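Local coordinates for alpha-1,2-mannosidase (Bacteroides thetaiotaomicron, PDB 2WW2), which hydrolyses alpha-mannosidic linkages with inversion of configuration, as a calcium-dependent family GH92 glycoside hydrolase of a human gut symbiont, at residues N383-L388 and W456-F461; A407-T412 and D472-K477. All blocks are in the same frame, centred on the assembly; numbering follows the deposited sequence.

Interaction 1: N383-L388 and W456-F461; sequences NSVSLL and WCIARF
Val-385 and Ser-386 on helix 383-393 meet Cys-457 and Ile-458 on helix 444-465 in a buried, largely apolar helix-helix contact of the catalytic domain. The local axes approach to 9.4 Å and their N-to-C directions differ by 35°, so the helices run roughly side by side in the same sense. The backbones come closest at Ser-386 and Cys-457, whose CA atoms are 6.3 Å apart.

Val-385 carries most of the contact through one methyl. With CG1 anti to the backbone N (chi1 173°), that branch reaches the partner helix and touches two successive residues, lying 3.7 Å from Cys-457 CB and 3.6 Å from Ile-458 CG1. Ile-458 takes part by a different route: CG1, beside its own backbone N (chi1 -67°), is the branch that meets Val-385. The valine and isoleucine side chains cross at about a right angle. At Ser-386 the fit is looser, with Cys-457 SG 4.2 Å from Ser-386 CA.

Two other helices pack against this pair. Leu-387 and Leu-388 pack on helix 347-364, while Met-408 of helix 401-413 touches both Leu-388 and Phe-461.

The hydroxyl of the touching serine has its partner outside the segments: Ser-386 OG is hydrogen-bonded to Tyr-453 OH, one turn earlier on the helix that carries Cys-457. That bond adds a directional link between the two helices just beside the segments described. Among the touching residues themselves, cohesion comes from van der Waals contact and the exclusion of water, with small side chains permitting the close backbone approach and a single valine methyl touching Cys-457 and Ile-458 at once.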
# COMPACT_ATOMS: atom_id res chain seq x y z
N ASN A 383 -13.16 -10.96 -29.87
CA ASN A 383 -12.44 -12.20 -29.75
C ASN A 383 -13.15 -13.43 -30.31
O ASN A 383 -12.55 -14.51 -30.42
CB ASN A 383 -11.95 -12.38 -28.31
CG ASN A 383 -11.03 -11.25 -27.89
OD1 ASN A 383 -11.33 -10.49 -26.95
ND2 ASN A 383 -9.94 -11.10 -28.62
N SER A 384 -14.41 -13.26 -30.71
CA SER A 384 -15.06 -14.25 -31.56
C SER A 384 -14.12 -14.59 -32.74
O SER A 384 -14.02 -15.75 -33.18
CB SER A 384 -16.37 -13.70 -32.11
OG SER A 384 -16.16 -12.44 -32.75
N VAL A 385 -13.48 -13.56 -33.27
CA VAL A 385 -12.58 -13.74 -34.41
C VAL A 385 -11.42 -14.65 -34.05
O VAL A 385 -11.00 -15.53 -34.82
CB VAL A 385 -12.06 -12.37 -34.88
CG1 VAL A 385 -11.00 -12.53 -35.94
CG2 VAL A 385 -13.26 -11.51 -35.39
N SER A 386 -10.90 -14.47 -32.85
CA SER A 386 -9.77 -15.28 -32.41
C SER A 386 -10.12 -16.78 -32.38
O SER A 386 -9.33 -17.61 -32.83
CB SER A 386 -9.30 -14.82 -31.02
OG SER A 386 -8.30 -15.72 -30.53
N LEU A 387 -11.29 -17.13 -31.85
CA LEU A 387 -11.69 -18.54 -31.83
C LEU A 387 -11.72 -19.13 -33.23
O LEU A 387 -11.25 -20.24 -33.47
CB LEU A 387 -13.09 -18.70 -31.23
CG LEU A 387 -13.13 -18.92 -29.71
CD1 LEU A 387 -12.61 -17.68 -28.97
CD2 LEU A 387 -14.59 -19.24 -29.31
N LEU A 388 -12.29 -18.39 -34.17
CA LEU A 388 -12.35 -18.88 -35.54
C LEU A 388 -10.95 -19.01 -36.16
O LEU A 388 -10.63 -20.01 -36.79
CB LEU A 388 -13.22 -17.95 -36.40
CG LEU A 388 -14.72 -17.84 -36.07
CD1 LEU A 388 -15.42 -16.85 -37.04
CD2 LEU A 388 -15.36 -19.21 -36.19
N TRP A 456 -5.34 -8.05 -36.48
CA TRP A 456 -4.24 -8.95 -36.86
C TRP A 456 -4.79 -10.36 -37.18
O TRP A 456 -4.41 -10.97 -38.19
CB TRP A 456 -3.16 -8.98 -35.75
CG TRP A 456 -2.11 -10.01 -35.97
CD1 TRP A 456 -0.94 -9.87 -36.67
CD2 TRP A 456 -2.14 -11.36 -35.52
NE1 TRP A 456 -0.23 -11.06 -36.67
CE2 TRP A 456 -0.95 -11.99 -35.96
CE3 TRP A 456 -3.05 -12.11 -34.76
CZ2 TRP A 456 -0.65 -13.32 -35.68
CZ3 TRP A 456 -2.76 -13.43 -34.47
CH2 TRP A 456 -1.57 -14.03 -34.95
N CYS A 457 -5.71 -10.87 -36.36
CA CYS A 457 -6.30 -12.20 -36.66
C CYS A 457 -6.98 -12.22 -38.03
O CYS A 457 -6.84 -13.18 -38.79
CB CYS A 457 -7.33 -12.63 -35.61
SG CYS A 457 -6.64 -12.98 -34.01
N ILE A 458 -7.73 -11.17 -38.34
CA ILE A 458 -8.44 -11.13 -39.63
C ILE A 458 -7.45 -11.05 -40.78
O ILE A 458 -7.66 -11.68 -41.83
CB ILE A 458 -9.46 -9.97 -39.69
CG1 ILE A 458 -10.60 -10.25 -38.70
CG2 ILE A 458 -10.01 -9.78 -41.14
CD1 ILE A 458 -11.52 -9.01 -38.45
N ALA A 459 -6.37 -10.29 -40.59
CA ALA A 459 -5.34 -10.21 -41.64
C ALA A 459 -4.75 -11.60 -41.89
O ALA A 459 -4.55 -12.02 -43.04
CB ALA A 459 -4.25 -9.23 -41.24
N ARG A 460 -4.43 -12.30 -40.81
CA ARG A 460 -3.86 -13.64 -40.93
C ARG A 460 -4.81 -14.55 -41.70
O ARG A 460 -4.37 -15.32 -42.56
CB ARG A 460 -3.61 -14.21 -39.53
CG ARG A 460 -2.43 -13.56 -38.80
CD ARG A 460 -1.17 -14.35 -39.14
NE ARG A 460 -1.34 -15.68 -38.57
CZ ARG A 460 -0.71 -16.78 -38.95
NH1 ARG A 460 0.20 -16.77 -39.93
NH2 ARG A 460 -1.00 -17.91 -38.30
N PHE A 461 -6.09 -14.49 -41.34
CA PHE A 461 -7.13 -15.31 -41.96
C PHE A 461 -7.23 -15.01 -43.43
O PHE A 461 -7.16 -15.94 -44.26
CB PHE A 461 -8.48 -15.13 -41.25
CG PHE A 461 -9.54 -16.12 -41.67
CD1 PHE A 461 -9.49 -17.44 -41.25
CD2 PHE A 461 -10.60 -15.71 -42.48
CE1 PHE A 461 -10.47 -18.35 -41.64
CE2 PHE A 461 -11.58 -16.60 -42.87
CZ PHE A 461 -11.51 -17.93 -42.47

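Interaction 2: A407-T412 and D472-K477; sequences AMIHQT and DQYYQK
Tyr-474 of helix 468-475 reaches across to Thr-412 and Ile-409 near the end of helix 401-413, and its hydroxyl is where the contact is tight. The backbones are far apart, with 9.6 Å between the nearest CA atoms, those of Ile-409 and Tyr-474, so the long phenol side chain spans the gap. Its OH lies 3.0 Å from Thr-412 OG1, which sits at the ring edge, close to the ring plane.

Thr-412 OG1 also turns back on its own helix. Placed between the backbone N and the carbonyl carbon (chi1 70°), it donates to Ile-409 O at 2.7 Å, tilted 23° from the carbonyl plane. Thr-412 N bonds the same oxygen at 3.0 Å from the same face, so two donors grip one carbonyl. Ile-409 CG2 packs 3.6 Å from Tyr-474 OH, so an isoleucine methyl flanks the hydroxyl. A valine in place of Thr-412 would probably cost Tyr-474 OH this partner and leave Ile-409 O with only the backbone donor of the pair.

Away from this hydroxyl cluster the contact thins out. Asp-472 and Gln-473 are exposed, and Lys-477 NZ stays 5.3 Å from Thr-412 OG1, held instead in a salt bridge to Asp-431. The threonine bonded to the carbonyl three residues back is a familiar side-chain-to-backbone bond within helices, here within the array of helical hairpins expected of the (alpha/alpha)6 catalytic domain of GH92 enzymes.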
# COMPACT_ATOMS: atom_id res chain seq x y z
N ALA A 407 -18.34 -12.47 -41.91
CA ALA A 407 -18.76 -12.30 -40.53
C ALA A 407 -17.71 -11.52 -39.72
O ALA A 407 -18.06 -10.65 -38.93
CB ALA A 407 -19.02 -13.68 -39.89
N MET A 408 -16.44 -11.86 -39.93
CA MET A 408 -15.33 -11.22 -39.21
C MET A 408 -15.26 -9.74 -39.55
O MET A 408 -15.16 -8.89 -38.66
CB MET A 408 -14.00 -11.86 -39.60
CG MET A 408 -13.76 -13.25 -39.03
SD MET A 408 -12.27 -13.92 -39.80
CE MET A 408 -12.49 -15.64 -39.34
N ILE A 409 -15.28 -9.44 -40.84
CA ILE A 409 -15.22 -8.07 -41.28
C ILE A 409 -16.42 -7.27 -40.74
O ILE A 409 -16.27 -6.12 -40.30
CB ILE A 409 -15.16 -7.96 -42.83
CG1 ILE A 409 -13.83 -8.51 -43.34
CG2 ILE A 409 -15.32 -6.51 -43.27
CD1 ILE A 409 -13.77 -8.65 -44.84
N HIS A 410 -17.61 -7.87 -40.79
CA HIS A 410 -18.82 -7.17 -40.32
C HIS A 410 -18.72 -6.86 -38.83
O HIS A 410 -19.13 -5.79 -38.36
CB HIS A 410 -20.08 -7.99 -40.63
CG HIS A 410 -21.32 -7.44 -39.99
ND1 HIS A 410 -22.04 -6.39 -40.52
CD2 HIS A 410 -21.97 -7.81 -38.87
CE1 HIS A 410 -23.07 -6.13 -39.74
NE2 HIS A 410 -23.05 -6.98 -38.73
N GLN A 411 -18.16 -7.79 -38.08
CA GLN A 411 -17.98 -7.61 -36.64
C GLN A 411 -17.11 -6.37 -36.34
O GLN A 411 -17.24 -5.76 -35.27
CB GLN A 411 -17.35 -8.88 -36.04
CG GLN A 411 -17.46 -9.00 -34.52
CD GLN A 411 -18.84 -9.46 -34.06
OE1 GLN A 411 -19.77 -9.56 -34.87
NE2 GLN A 411 -18.97 -9.76 -32.77
N THR A 412 -16.25 -5.99 -37.27
CA THR A 412 -15.37 -4.85 -37.06
C THR A 412 -15.90 -3.58 -37.73
O THR A 412 -15.32 -2.51 -37.56
CB THR A 412 -13.97 -5.10 -37.66
OG1 THR A 412 -14.07 -5.08 -39.10
CG2 THR A 412 -13.40 -6.45 -37.20
N ASP A 472 -3.65 -7.12 -46.36
CA ASP A 472 -2.88 -5.89 -46.19
C ASP A 472 -3.71 -4.76 -45.55
O ASP A 472 -3.21 -4.00 -44.74
CB ASP A 472 -2.24 -5.45 -47.53
CG ASP A 472 -1.25 -6.49 -48.09
OD1 ASP A 472 -0.79 -7.38 -47.34
OD2 ASP A 472 -0.93 -6.41 -49.28
N GLN A 473 -5.00 -4.67 -45.88
CA GLN A 473 -5.86 -3.68 -45.21
C GLN A 473 -5.85 -3.89 -43.70
O GLN A 473 -5.82 -2.93 -42.92
CB GLN A 473 -7.31 -3.79 -45.69
CG GLN A 473 -7.59 -3.18 -47.04
CD GLN A 473 -8.98 -3.54 -47.51
OE1 GLN A 473 -9.16 -4.05 -48.62
NE2 GLN A 473 -9.97 -3.30 -46.66
N TYR A 474 -5.90 -5.15 -43.28
CA TYR A 474 -6.00 -5.45 -41.87
C TYR A 474 -4.66 -5.44 -41.16
O TYR A 474 -4.58 -5.04 -39.99
CB TYR A 474 -6.81 -6.75 -41.64
CG TYR A 474 -8.30 -6.45 -41.61
CD1 TYR A 474 -8.95 -6.20 -40.40
CD2 TYR A 474 -9.04 -6.38 -42.79
CE1 TYR A 474 -10.29 -5.89 -40.36
CE2 TYR A 474 -10.39 -6.06 -42.76
CZ TYR A 474 -11.00 -5.81 -41.54
OH TYR A 474 -12.34 -5.51 -41.49
N TYR A 475 -3.60 -5.87 -41.84
CA TYR A 475 -2.26 -5.78 -41.29
C TYR A 475 -1.90 -4.32 -40.99
O TYR A 475 -1.16 -4.04 -40.05
CB TYR A 475 -1.22 -6.41 -42.24
CG TYR A 475 -1.10 -7.93 -42.11
CD1 TYR A 475 -0.89 -8.52 -40.87
CD2 TYR A 475 -1.16 -8.75 -43.23
CE1 TYR A 475 -0.76 -9.89 -40.74
CE2 TYR A 475 -1.04 -10.13 -43.11
CZ TYR A 475 -0.82 -10.69 -41.87
OH TYR A 475 -0.70 -12.05 -41.73
N GLN A 476 -2.46 -3.40 -41.77
CA GLN A 476 -2.23 -1.98 -41.51
C GLN A 476 -2.78 -1.54 -40.15
O GLN A 476 -2.34 -0.54 -39.61
CB GLN A 476 -2.83 -1.10 -42.62
N LYS A 477 -3.72 -2.30 -39.59
CA LYS A 477 -4.30 -1.93 -38.30
C LYS A 477 -3.65 -2.68 -37.12
O LYS A 477 -3.79 -2.27 -35.96
CB LYS A 477 -5.81 -2.15 -38.30
CG LYS A 477 -6.55 -1.49 -39.47
CD LYS A 477 -8.03 -1.92 -39.44
CE LYS A 477 -8.78 -1.59 -40.73
NZ LYS A 477 -10.25 -1.62 -40.51

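In the fold
Interactions 1 and 2 have centres about 9 Å apart and lie in one helical bundle of the catalytic domain. They use different helices, but consecutive ones: 383-393 is followed by 401-413, and 444-465 by 468-475, so each interaction pairs one member of the first couple with one of the second. The two meet directly where Ile-458 CD1 packs 3.4 Å from Thr-412 CG2 and Ala-459 CB 3.6 Å from Tyr-474 CB. Interaction 1 is the deeper, with every touching residue buried and its contacts apolar; interaction 2 lies farther from the chain centre, includes a partly exposed isoleucine, and bridges a wider gap with a tyrosine and its hydroxyl.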